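Local coordinates for superkiller protein 7 (Saccharomyces cerevisiae, PDB 4ZKE) that binds GTP with a magnesium ion in a translation-factor-like GTPase domain and probably links the cytoplasmic exosome to the Ski complex in mRNA decay, at residues A30-L35 / I107-S112; C138-W143 / D182-D187; I175-K180 / Q214-S219. All blocks are in the same frame, centred on the assembly; numbering follows the deposited sequence.

Contact 1. Residues A30-L35 / I107-S112; sequences AGKSTL and IDTPGS. With MG (magnesium ion), chain B; GTP (guanosine-5'-triphosphate), chain C.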
loop_
_atom_site.group_PDB
_atom_site.type_symbol
_atom_site.label_atom_id
_atom_site.label_comp_id
_atom_site.label_asym_id
_atom_site.label_seq_id
_atom_site.Cartn_x
_atom_site.Cartn_y
_atom_site.Cartn_z
ATOM N N ALA A 30 -2.520 16.280 -7.127
ATOM C CA ALA A 30 -1.242 16.588 -6.485
ATOM C C ALA A 30 -0.066 16.400 -7.445
ATOM O O ALA A 30 0.936 17.112 -7.353
ATOM C CB ALA A 30 -1.055 15.726 -5.248
ATOM N N GLY A 31 -0.196 15.438 -8.357
ATOM C CA GLY A 31 0.830 15.166 -9.349
ATOM C C GLY A 31 1.554 13.855 -9.103
ATOM O O GLY A 31 2.656 13.644 -9.606
ATOM N N LYS A 32 0.931 12.968 -8.336
ATOM C CA LYS A 32 1.538 11.687 -7.993
ATOM C C LYS A 32 1.804 10.827 -9.227
ATOM O O LYS A 32 2.918 10.347 -9.431
ATOM C CB LYS A 32 0.643 10.925 -7.016
ATOM C CG LYS A 32 0.364 11.685 -5.734
ATOM C CD LYS A 32 -0.441 10.860 -4.751
ATOM C CE LYS A 32 -1.860 10.608 -5.227
ATOM N NZ LYS A 32 -2.646 11.862 -5.344
ATOM N N SER A 33 0.779 10.631 -10.050
ATOM C CA SER A 33 0.910 9.796 -11.236
ATOM C C SER A 33 1.897 10.404 -12.231
ATOM O O SER A 33 2.762 9.711 -12.762
ATOM C CB SER A 33 -0.453 9.590 -11.897
ATOM O OG SER A 33 -1.330 8.872 -11.042
ATOM N N THR A 34 1.766 11.704 -12.474
ATOM C CA THR A 34 2.688 12.416 -13.352
ATOM C C THR A 34 4.134 12.242 -12.894
ATOM O O THR A 34 4.985 11.780 -13.654
ATOM C CB THR A 34 2.353 13.921 -13.408
ATOM O OG1 THR A 34 1.035 14.095 -13.943
ATOM C CG2 THR A 34 3.356 14.681 -14.275
ATOM N N LEU A 35 4.398 12.611 -11.643
ATOM C CA LEU A 35 5.748 12.574 -11.096
ATOM C C LEU A 35 6.331 11.177 -11.184
ATOM O O LEU A 35 7.491 10.985 -11.553
ATOM C CB LEU A 35 5.747 13.045 -9.641
ATOM C CG LEU A 35 7.111 13.121 -8.951
ATOM C CD1 LEU A 35 7.158 14.326 -8.019
ATOM C CD2 LEU A 35 7.407 11.842 -8.176
ATOM N N ILE A 107 4.661 2.571 -5.458
ATOM C CA ILE A 107 3.215 2.363 -5.407
ATOM C C ILE A 107 2.436 3.672 -5.539
ATOM O O ILE A 107 2.580 4.591 -4.728
ATOM C CB ILE A 107 2.797 1.654 -4.104
ATOM C CG1 ILE A 107 3.480 0.284 -4.017
ATOM C CG2 ILE A 107 1.276 1.489 -4.048
ATOM C CD1 ILE A 107 3.238 -0.459 -2.726
ATOM N N ASP A 108 1.603 3.732 -6.575
ATOM C CA ASP A 108 0.729 4.872 -6.817
ATOM C C ASP A 108 -0.616 4.620 -6.152
ATOM O O ASP A 108 -1.071 3.480 -6.081
ATOM C CB ASP A 108 0.551 5.103 -8.322
ATOM C CG ASP A 108 -0.145 6.417 -8.642
ATOM O OD1 ASP A 108 -0.178 7.316 -7.773
ATOM O OD2 ASP A 108 -0.652 6.554 -9.777
ATOM N N THR A 109 -1.243 5.678 -5.650
ATOM C CA THR A 109 -2.551 5.551 -5.018
ATOM C C THR A 109 -3.453 6.695 -5.451
ATOM O O THR A 109 -2.970 7.784 -5.762
ATOM C CB THR A 109 -2.452 5.541 -3.478
ATOM O OG1 THR A 109 -2.034 6.828 -3.009
ATOM C CG2 THR A 109 -1.473 4.482 -3.004
ATOM N N PRO A 110 -4.772 6.451 -5.484
ATOM C CA PRO A 110 -5.697 7.507 -5.896
ATOM C C PRO A 110 -5.896 8.548 -4.801
ATOM O O PRO A 110 -5.894 8.198 -3.621
ATOM C CB PRO A 110 -6.992 6.743 -6.178
ATOM C CG PRO A 110 -6.925 5.558 -5.289
ATOM C CD PRO A 110 -5.471 5.191 -5.172
ATOM N N GLY A 111 -6.058 9.805 -5.199
ATOM C CA GLY A 111 -6.271 10.898 -4.267
ATOM C C GLY A 111 -7.722 11.336 -4.149
ATOM O O GLY A 111 -8.138 11.813 -3.092
ATOM N N SER A 112 -8.490 11.192 -5.227
ATOM C CA SER A 112 -9.908 11.547 -5.204
ATOM C C SER A 112 -10.603 10.751 -4.111
ATOM O O SER A 112 -10.510 9.522 -4.071
ATOM C CB SER A 112 -10.568 11.290 -6.561
ATOM O OG SER A 112 -10.460 9.931 -6.936
HETATM MG MG MG B . -2.985 9.672 -10.060
HETATM P PG GTP C . -5.010 11.694 -8.579
HETATM O O1G GTP C . -4.690 10.448 -9.368
HETATM O O2G GTP C . -6.461 12.048 -8.799
HETATM O O3G GTP C . -4.767 11.483 -7.103
HETATM O O3B GTP C . -4.105 12.916 -9.109
HETATM P PB GTP C . -2.502 12.835 -9.039
HETATM O O1B GTP C . -2.051 11.479 -9.534
HETATM O O2B GTP C . -1.993 13.087 -7.641
HETATM O O3A GTP C . -1.966 13.986 -10.034
HETATM P PA GTP C . -1.933 13.879 -11.645
HETATM O O1A GTP C . -0.677 13.161 -12.061
HETATM O O2A GTP C . -3.166 13.222 -12.219
HETATM O "O5'" GTP C . -1.846 15.414 -12.120
HETATM C "C5'" GTP C . -2.891 16.338 -11.897
HETATM C "C4'" GTP C . -2.731 17.490 -12.883
HETATM O "O4'" GTP C . -1.621 18.267 -12.481
HETATM C "C3'" GTP C . -2.461 17.017 -14.299
HETATM O "O3'" GTP C . -3.262 17.740 -15.204
HETATM C "C2'" GTP C . -1.002 17.325 -14.552
HETATM O "O2'" GTP C . -0.789 17.744 -15.880
HETATM C "C1'" GTP C . -0.693 18.417 -13.539
HETATM N N9 GTP C . 0.668 18.301 -12.994
HETATM C C8 GTP C . 1.222 17.230 -12.344
HETATM N N7 GTP C . 2.491 17.555 -11.997
HETATM C C5 GTP C . 2.743 18.821 -12.403
HETATM C C6 GTP C . 3.863 19.645 -12.307
HETATM O O6 GTP C . 4.895 19.255 -11.760
HETATM N N1 GTP C . 3.809 20.914 -12.839
HETATM C C2 GTP C . 2.659 21.363 -13.454
HETATM N N2 GTP C . 2.608 22.587 -13.964
HETATM N N3 GTP C . 1.558 20.544 -13.544
HETATM C C4 GTP C . 1.601 19.296 -13.031
HETATM O O HOH W 1 -2.290 8.749 -8.292
HETATM O O HOH W 2 -3.413 10.450 -12.010
#
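Ser-33 and Asp-108 meet beside the magnesium ion. The hydroxyl OG of Ser-33 binds the metal at 2.1 Å and donates at 2.7 Å to Asp-108 OD2, which accepts through its syn lone pair. GTP O1G, GTP O1B, two waters and Ser-85 OG supply the remaining ligands, and Asp-108 reaches the ion indirectly, as a second-shell group: one of those waters donates to its OD1 at 2.6 Å and also to Thr-109 O. With its CG turned away from the backbone N (chi1 -170°), the aspartate sends its carboxylate across to the first turn of helix 32-42. The geometry is consistent with a Walker A P-loop facing the Asp-Thr-Pro-Gly sequence that opens switch II in GTPases of this family. An alanine in place of Asp-108 removes the acceptor of Ser-33 OG and one of the two acceptors of the metal-bound water, and both would probably be less firmly oriented. Lys-32 spans the gap differently. Bent at chi3 and chi4, its chain brings CE to 3.1 Å from Thr-109 O, while NZ donates to GTP O2B at 2.7 Å, to GTP O3G at 2.8 Å and to Gly-26 O. Gly-111 N adds a weak bond to the same GTP O3G. Farther out, Thr-109 OG1 is hydrogen-bonded to Phe-24 O, which ties the loop after strand 102-108 to strand 18-25.

Contact 2. Residues C138-W143 / D182-D187; sequences CNYDSW and DLISWD. With GTP (guanosine-5'-triphosphate), chain C.
The two loops come nearest at Asn-139 and Leu-183, whose CA atoms are 5.7 Å apart, and from there the contact is carried by side chains. Ile-184 is central to it. Its CG1 stands between the backbone N and the carbonyl carbon (chi1 58°), an arrangement that directs CG2 at the other loop, where this methyl group meets Cys-138 O at 3.4 Å, the CA of Asn-139 and the face of the Tyr-140 ring. The last is a CH-pi contact, with CG2 of Ile-184 3.8 Å from the Tyr-140 ring centroid and displaced toward the rim. The phenol end continues to Asp-187, whose OD2 lies near the ring plane and accepts a weak hydrogen bond from Tyr-140 OH at 3.3 Å; the carboxylate is turned 66° from the ring. Asn-139 crosses the Leu-183 side chain, OD1 meeting CB and ND2 meeting CD1, and its OD1 also takes a weak bond from Tyr-140 N. Beyond Asn-139, Leu-183 packs against the exocyclic amine of guanine. Next to it, Asp-182 reads the base with both oxygens, OD1 accepting from GTP N1 at 2.9 Å and OD2 from GTP N2 at 2.9 Å, as the aspartate of the Asn-Lys-X-Asp motif does in related GTPases. The start of helix 188-204 joins both segments: Asp-187, its N-cap residue, accepts from Arg-190 N through OD1, and the Arg-190 guanidinium donates to Cys-138 O and Asn-139 O, anchoring the loop that leaves strand 131-137.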
loop_
_atom_site.group_PDB
_atom_site.type_symbol
_atom_site.label_atom_id
_atom_site.label_comp_id
_atom_site.label_asym_id
_atom_site.label_seq_id
_atom_site.Cartn_x
_atom_site.Cartn_y
_atom_site.Cartn_z
ATOM N N CYS A 138 1.906 22.836 -4.556
ATOM C CA CYS A 138 2.320 24.113 -3.990
ATOM C C CYS A 138 1.888 25.308 -4.835
ATOM O O CYS A 138 2.255 26.444 -4.541
ATOM C CB CYS A 138 3.833 24.132 -3.816
ATOM S SG CYS A 138 4.436 22.944 -2.622
ATOM N N ASN A 139 1.113 25.049 -5.882
ATOM C CA ASN A 139 0.586 26.118 -6.717
ATOM C C ASN A 139 -0.248 27.076 -5.876
ATOM O O ASN A 139 -0.718 26.718 -4.795
ATOM C CB ASN A 139 -0.250 25.541 -7.861
ATOM C CG ASN A 139 -0.654 26.591 -8.883
ATOM O OD1 ASN A 139 -0.031 27.649 -8.988
ATOM N ND2 ASN A 139 -1.700 26.297 -9.648
ATOM N N TYR A 140 -0.419 28.297 -6.369
ATOM C CA TYR A 140 -1.169 29.308 -5.639
ATOM C C TYR A 140 -2.611 28.861 -5.443
ATOM O O TYR A 140 -3.200 28.235 -6.325
ATOM C CB TYR A 140 -1.118 30.647 -6.375
ATOM C CG TYR A 140 0.287 31.180 -6.542
ATOM C CD1 TYR A 140 1.016 31.616 -5.443
ATOM C CD2 TYR A 140 0.887 31.239 -7.794
ATOM C CE1 TYR A 140 2.302 32.101 -5.583
ATOM C CE2 TYR A 140 2.175 31.724 -7.946
ATOM C CZ TYR A 140 2.876 32.152 -6.834
ATOM O OH TYR A 140 4.156 32.634 -6.970
ATOM N N ASP A 141 -3.142 29.153 -4.259
ATOM C CA ASP A 141 -4.537 28.887 -3.896
ATOM C C ASP A 141 -4.828 27.399 -3.662
ATOM O O ASP A 141 -5.709 27.063 -2.875
ATOM C CB ASP A 141 -5.491 29.439 -4.965
ATOM C CG ASP A 141 -5.249 30.910 -5.264
ATOM O OD1 ASP A 141 -4.853 31.651 -4.336
ATOM O OD2 ASP A 141 -5.465 31.325 -6.424
ATOM N N SER A 142 -4.097 26.511 -4.333
ATOM C CA SER A 142 -4.307 25.074 -4.163
ATOM C C SER A 142 -3.926 24.638 -2.750
ATOM O O SER A 142 -4.672 23.920 -2.083
ATOM C CB SER A 142 -3.498 24.283 -5.193
ATOM O OG SER A 142 -3.922 24.573 -6.514
ATOM N N TRP A 143 -2.759 25.088 -2.297
ATOM C CA TRP A 143 -2.260 24.749 -0.970
ATOM C C TRP A 143 -3.181 25.270 0.131
ATOM O O TRP A 143 -3.450 24.574 1.111
ATOM C CB TRP A 143 -0.847 25.311 -0.789
ATOM C CG TRP A 143 -0.377 25.334 0.626
ATOM C CD1 TRP A 143 -0.198 26.435 1.411
ATOM C CD2 TRP A 143 -0.017 24.204 1.430
ATOM N NE1 TRP A 143 0.252 26.061 2.654
ATOM C CE2 TRP A 143 0.370 24.698 2.692
ATOM C CE3 TRP A 143 0.014 22.825 1.206
ATOM C CZ2 TRP A 143 0.783 23.859 3.726
ATOM C CZ3 TRP A 143 0.423 21.995 2.234
ATOM C CH2 TRP A 143 0.804 22.515 3.477
ATOM N N ASP A 182 7.200 24.611 -10.479
ATOM C CA ASP A 182 7.262 25.388 -11.716
ATOM C C ASP A 182 6.101 26.378 -11.825
ATOM O O ASP A 182 6.259 27.468 -12.373
ATOM C CB ASP A 182 7.264 24.459 -12.933
ATOM C CG ASP A 182 6.032 23.582 -12.999
ATOM O OD1 ASP A 182 5.767 22.851 -12.022
ATOM O OD2 ASP A 182 5.323 23.626 -14.025
ATOM N N LEU A 183 4.941 26.002 -11.295
ATOM C CA LEU A 183 3.759 26.855 -11.366
ATOM C C LEU A 183 3.854 28.055 -10.429
ATOM O O LEU A 183 2.963 28.905 -10.414
ATOM C CB LEU A 183 2.499 26.053 -11.038
ATOM C CG LEU A 183 2.049 25.012 -12.065
ATOM C CD1 LEU A 183 0.804 24.298 -11.565
ATOM C CD2 LEU A 183 1.786 25.648 -13.422
ATOM N N ILE A 184 4.920 28.110 -9.637
ATOM C CA ILE A 184 5.160 29.244 -8.749
ATOM C C ILE A 184 6.563 29.811 -8.972
ATOM O O ILE A 184 7.038 30.636 -8.193
ATOM C CB ILE A 184 4.985 28.852 -7.263
ATOM C CG1 ILE A 184 5.935 27.709 -6.885
ATOM C CG2 ILE A 184 3.540 28.451 -6.995
ATOM C CD1 ILE A 184 6.022 27.449 -5.390
ATOM N N SER A 185 7.212 29.360 -10.042
ATOM C CA SER A 185 8.547 29.833 -10.405
ATOM C C SER A 185 9.525 29.705 -9.237
ATOM O O SER A 185 10.398 30.554 -9.046
ATOM C CB SER A 185 8.482 31.285 -10.889
ATOM O OG SER A 185 7.668 31.394 -12.046
ATOM N N TRP A 186 9.364 28.636 -8.462
ATOM C CA TRP A 186 10.222 28.357 -7.314
ATOM C C TRP A 186 10.251 29.534 -6.338
ATOM O O TRP A 186 11.308 29.937 -5.857
ATOM C CB TRP A 186 11.638 28.003 -7.783
ATOM C CG TRP A 186 11.720 26.658 -8.459
ATOM C CD1 TRP A 186 11.358 26.358 -9.741
ATOM C CD2 TRP A 186 12.194 25.434 -7.881
ATOM N NE1 TRP A 186 11.576 25.026 -9.996
ATOM C CE2 TRP A 186 12.091 24.437 -8.871
ATOM C CE3 TRP A 186 12.697 25.088 -6.623
ATOM C CZ2 TRP A 186 12.472 23.116 -8.642
ATOM C CZ3 TRP A 186 13.078 23.777 -6.399
ATOM C CH2 TRP A 186 12.962 22.808 -7.403
ATOM N N ASP A 187 9.067 30.076 -6.067
ATOM C CA ASP A 187 8.877 31.117 -5.063
ATOM C C ASP A 187 9.497 30.684 -3.736
ATOM O O ASP A 187 8.939 29.849 -3.025
ATOM C CB ASP A 187 7.381 31.407 -4.905
ATOM C CG ASP A 187 7.094 32.638 -4.063
ATOM O OD1 ASP A 187 7.868 32.939 -3.130
ATOM O OD2 ASP A 187 6.072 33.303 -4.337
HETATM P PG GTP C . -5.010 11.694 -8.579
HETATM O O1G GTP C . -4.690 10.448 -9.368
HETATM O O2G GTP C . -6.461 12.048 -8.799
HETATM O O3G GTP C . -4.767 11.483 -7.103
HETATM O O3B GTP C . -4.105 12.916 -9.109
HETATM P PB GTP C . -2.502 12.835 -9.039
HETATM O O1B GTP C . -2.051 11.479 -9.534
HETATM O O2B GTP C . -1.993 13.087 -7.641
HETATM O O3A GTP C . -1.966 13.986 -10.034
HETATM P PA GTP C . -1.933 13.879 -11.645
HETATM O O1A GTP C . -0.677 13.161 -12.061
HETATM O O2A GTP C . -3.166 13.222 -12.219
HETATM O "O5'" GTP C . -1.846 15.414 -12.120
HETATM C "C5'" GTP C . -2.891 16.338 -11.897
HETATM C "C4'" GTP C . -2.731 17.490 -12.883
HETATM O "O4'" GTP C . -1.621 18.267 -12.481
HETATM C "C3'" GTP C . -2.461 17.017 -14.299
HETATM O "O3'" GTP C . -3.262 17.740 -15.204
HETATM C "C2'" GTP C . -1.002 17.325 -14.552
HETATM O "O2'" GTP C . -0.789 17.744 -15.880
HETATM C "C1'" GTP C . -0.693 18.417 -13.539
HETATM N N9 GTP C . 0.668 18.301 -12.994
HETATM C C8 GTP C . 1.222 17.230 -12.344
HETATM N N7 GTP C . 2.491 17.555 -11.997
HETATM C C5 GTP C . 2.743 18.821 -12.403
HETATM C C6 GTP C . 3.863 19.645 -12.307
HETATM O O6 GTP C . 4.895 19.255 -11.760
HETATM N N1 GTP C . 3.809 20.914 -12.839
HETATM C C2 GTP C . 2.659 21.363 -13.454
HETATM N N2 GTP C . 2.608 22.587 -13.964
HETATM N N3 GTP C . 1.558 20.544 -13.544
HETATM C C4 GTP C . 1.601 19.296 -13.031
#

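Contact 3. Residues I175-K180 / Q214-S219; sequences IILLNK and QFIPCS. With GTP (guanosine-5'-triphosphate), chain C.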
loop_
_atom_site.group_PDB
_atom_site.type_symbol
_atom_site.label_atom_id
_atom_site.label_comp_id
_atom_site.label_asym_id
_atom_site.label_seq_id
_atom_site.Cartn_x
_atom_site.Cartn_y
_atom_site.Cartn_z
ATOM N N ILE A 175 9.114 11.263 3.008
ATOM C CA ILE A 175 9.592 12.301 2.102
ATOM C C ILE A 175 8.398 13.138 1.677
ATOM O O ILE A 175 7.431 12.611 1.131
ATOM C CB ILE A 175 10.302 11.715 0.858
ATOM C CG1 ILE A 175 11.609 11.030 1.265
ATOM C CG2 ILE A 175 10.591 12.811 -0.164
ATOM C CD1 ILE A 175 12.295 10.273 0.137
ATOM N N ILE A 176 8.459 14.439 1.941
ATOM C CA ILE A 176 7.422 15.352 1.487
ATOM C C ILE A 176 7.888 16.051 0.221
ATOM O O ILE A 176 8.830 16.847 0.254
ATOM C CB ILE A 176 7.061 16.406 2.554
ATOM C CG1 ILE A 176 6.656 15.725 3.862
ATOM C CG2 ILE A 176 5.934 17.304 2.053
ATOM C CD1 ILE A 176 7.792 15.575 4.852
ATOM N N LEU A 177 7.226 15.748 -0.891
ATOM C CA LEU A 177 7.551 16.368 -2.168
ATOM C C LEU A 177 6.705 17.615 -2.372
ATOM O O LEU A 177 5.491 17.542 -2.552
ATOM C CB LEU A 177 7.344 15.388 -3.324
ATOM C CG LEU A 177 8.320 14.210 -3.397
ATOM C CD1 LEU A 177 8.018 13.339 -4.613
ATOM C CD2 LEU A 177 9.766 14.684 -3.430
ATOM N N LEU A 178 7.372 18.762 -2.315
ATOM C CA LEU A 178 6.751 20.046 -2.588
ATOM C C LEU A 178 6.671 20.233 -4.103
ATOM O O LEU A 178 7.577 20.791 -4.722
ATOM C CB LEU A 178 7.551 21.162 -1.918
ATOM C CG LEU A 178 7.693 21.041 -0.395
ATOM C CD1 LEU A 178 8.448 22.233 0.168
ATOM C CD2 LEU A 178 6.344 20.897 0.295
ATOM N N ASN A 179 5.575 19.754 -4.682
ATOM C CA ASN A 179 5.466 19.572 -6.128
ATOM C C ASN A 179 4.889 20.787 -6.863
ATOM O O ASN A 179 4.370 21.719 -6.240
ATOM C CB ASN A 179 4.602 18.335 -6.416
ATOM C CG ASN A 179 4.790 17.793 -7.824
ATOM O OD1 ASN A 179 5.819 18.013 -8.462
ATOM N ND2 ASN A 179 3.784 17.077 -8.316
ATOM N N LYS A 180 4.991 20.756 -8.191
ATOM C CA LYS A 180 4.502 21.826 -9.058
ATOM C C LYS A 180 5.190 23.148 -8.740
ATOM O O LYS A 180 4.579 24.213 -8.825
ATOM C CB LYS A 180 2.984 21.985 -8.935
ATOM C CG LYS A 180 2.203 20.703 -9.144
ATOM C CD LYS A 180 0.792 20.989 -9.629
ATOM C CE LYS A 180 -0.080 19.757 -9.560
ATOM N NZ LYS A 180 -1.483 20.061 -9.945
ATOM N N GLN A 214 11.930 14.552 5.633
ATOM C CA GLN A 214 12.643 15.606 4.920
ATOM C C GLN A 214 11.786 16.171 3.789
ATOM O O GLN A 214 10.916 15.482 3.257
ATOM C CB GLN A 214 13.961 15.076 4.355
ATOM C CG GLN A 214 13.780 13.995 3.305
ATOM C CD GLN A 214 15.078 13.613 2.628
ATOM O OE1 GLN A 214 15.427 12.436 2.548
ATOM N NE2 GLN A 214 15.796 14.608 2.123
ATOM N N PHE A 215 12.048 17.421 3.420
ATOM C CA PHE A 215 11.322 18.080 2.344
ATOM C C PHE A 215 12.175 18.144 1.088
ATOM O O PHE A 215 13.390 18.320 1.166
ATOM C CB PHE A 215 10.906 19.492 2.759
ATOM C CG PHE A 215 9.909 19.526 3.878
ATOM C CD1 PHE A 215 10.321 19.407 5.195
ATOM C CD2 PHE A 215 8.559 19.686 3.614
ATOM C CE1 PHE A 215 9.405 19.442 6.230
ATOM C CE2 PHE A 215 7.637 19.722 4.643
ATOM C CZ PHE A 215 8.059 19.600 5.953
ATOM N N ILE A 216 11.529 17.998 -0.065
ATOM C CA ILE A 216 12.201 18.126 -1.354
ATOM C C ILE A 216 11.292 18.855 -2.338
ATOM O O ILE A 216 10.224 18.354 -2.678
ATOM C CB ILE A 216 12.584 16.753 -1.950
ATOM C CG1 ILE A 216 13.516 15.995 -1.000
ATOM C CG2 ILE A 216 13.247 16.927 -3.322
ATOM C CD1 ILE A 216 13.817 14.572 -1.436
ATOM N N PRO A 217 11.710 20.044 -2.802
ATOM C CA PRO A 217 10.930 20.718 -3.842
ATOM C C PRO A 217 11.161 20.075 -5.200
ATOM O O PRO A 217 12.261 19.590 -5.463
ATOM C CB PRO A 217 11.467 22.143 -3.808
ATOM C CG PRO A 217 12.894 21.972 -3.417
ATOM C CD PRO A 217 12.916 20.815 -2.445
ATOM N N CYS A 218 10.143 20.071 -6.052
ATOM C CA CYS A 218 10.280 19.449 -7.360
ATOM C C CYS A 218 9.152 19.815 -8.311
ATOM O O CYS A 218 8.170 20.450 -7.927
ATOM C CB CYS A 218 10.332 17.927 -7.214
ATOM S SG CYS A 218 8.823 17.222 -6.512
ATOM N N SER A 219 9.327 19.404 -9.562
ATOM C CA SER A 219 8.277 19.450 -10.569
ATOM C C SER A 219 8.217 18.098 -11.270
ATOM O O SER A 219 9.118 17.746 -12.032
ATOM C CB SER A 219 8.531 20.565 -11.583
ATOM O OG SER A 219 7.511 20.597 -12.564
HETATM P PG GTP C . -5.010 11.694 -8.579
HETATM O O1G GTP C . -4.690 10.448 -9.368
HETATM O O2G GTP C . -6.461 12.048 -8.799
HETATM O O3G GTP C . -4.767 11.483 -7.103
HETATM O O3B GTP C . -4.105 12.916 -9.109
HETATM P PB GTP C . -2.502 12.835 -9.039
HETATM O O1B GTP C . -2.051 11.479 -9.534
HETATM O O2B GTP C . -1.993 13.087 -7.641
HETATM O O3A GTP C . -1.966 13.986 -10.034
HETATM P PA GTP C . -1.933 13.879 -11.645
HETATM O O1A GTP C . -0.677 13.161 -12.061
HETATM O O2A GTP C . -3.166 13.222 -12.219
HETATM O "O5'" GTP C . -1.846 15.414 -12.120
HETATM C "C5'" GTP C . -2.891 16.338 -11.897
HETATM C "C4'" GTP C . -2.731 17.490 -12.883
HETATM O "O4'" GTP C . -1.621 18.267 -12.481
HETATM C "C3'" GTP C . -2.461 17.017 -14.299
HETATM O "O3'" GTP C . -3.262 17.740 -15.204
HETATM C "C2'" GTP C . -1.002 17.325 -14.552
HETATM O "O2'" GTP C . -0.789 17.744 -15.880
HETATM C "C1'" GTP C . -0.693 18.417 -13.539
HETATM N N9 GTP C . 0.668 18.301 -12.994
HETATM C C8 GTP C . 1.222 17.230 -12.344
HETATM N N7 GTP C . 2.491 17.555 -11.997
HETATM C C5 GTP C . 2.743 18.821 -12.403
HETATM C C6 GTP C . 3.863 19.645 -12.307
HETATM O O6 GTP C . 4.895 19.255 -11.760
HETATM N N1 GTP C . 3.809 20.914 -12.839
HETATM C C2 GTP C . 2.659 21.363 -13.454
HETATM N N2 GTP C . 2.608 22.587 -13.964
HETATM N N3 GTP C . 1.558 20.544 -13.544
HETATM C C4 GTP C . 1.601 19.296 -13.031
#
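Ile-216 O is held by two residues of the adjacent strand, accepting a hydrogen bond from Leu-178 N at 2.9 Å and a CA-H contact from Leu-177. The donor Leu-178 N sits 38° out of the carbonyl plane, and Cys-218 N is similarly raised above the carbonyl of Leu-178 O. Earlier in the strands the bonds are straighter: Ile-176 N to Gln-214 O and Ile-216 N to Ile-176 O, each 3.0 Å, both run nearly along the C=O axis. The two segments are parallel neighbours, their axes 25° apart, in a beta-alpha-beta unit whose connecting helix 188-204 covers the face bearing Ile-176, Leu-178 and Phe-215. There Ile-176, its chi2 at 95°, places CD1 over the centre of the Phe-215 ring, 4.2 Å from the centroid, while Leu-178 CD2 comes to the ring edge. On the face toward helix 256-267, Leu-177 CD2 lies alongside Ile-216 CB at 3.8 Å, and Ile-175 CG2 meets Ile-216 CD1. At the C-terminal end of strand 175-179 and just beyond it the contact turns polar. Asn-179 OD1 accepts from Gly-220 N and weakly from Lys-180 N, while its ND2 donates to Ala-30 O. The extended Lys-180 chain lies against the guanine, its NZ donating to GTP O4' at 3.1 Å and to Asn-29 O and forming a salt bridge with Asp-137; Ser-219 OG lies 3.0 Å from GTP O6. A largely apolar strand pair thus probably helps to position the polar residues that meet the nucleoside, consistent with the guanine-recognition motifs of GTPases.

All three contacts lie in the GTP-binding domain and share a single bound GTP: contact 1 serves the phosphates and magnesium, contacts 2 and 3 the nucleoside end. Contact 1 closes along the chain before the others begin, whereas the segments of contacts 2 and 3 alternate. Centres of contacts 1 and 2 are about 18 Å apart, those of 1 and 3 about 14 Å, and those of 2 and 3 about 12 Å. Contacts 1 and 3 both reach the six-stranded mixed sheet and touch directly, as do 2 and 3. Phosphate and base recognition are therefore built from loops leaving one sheet, as in other P-loop GTPases.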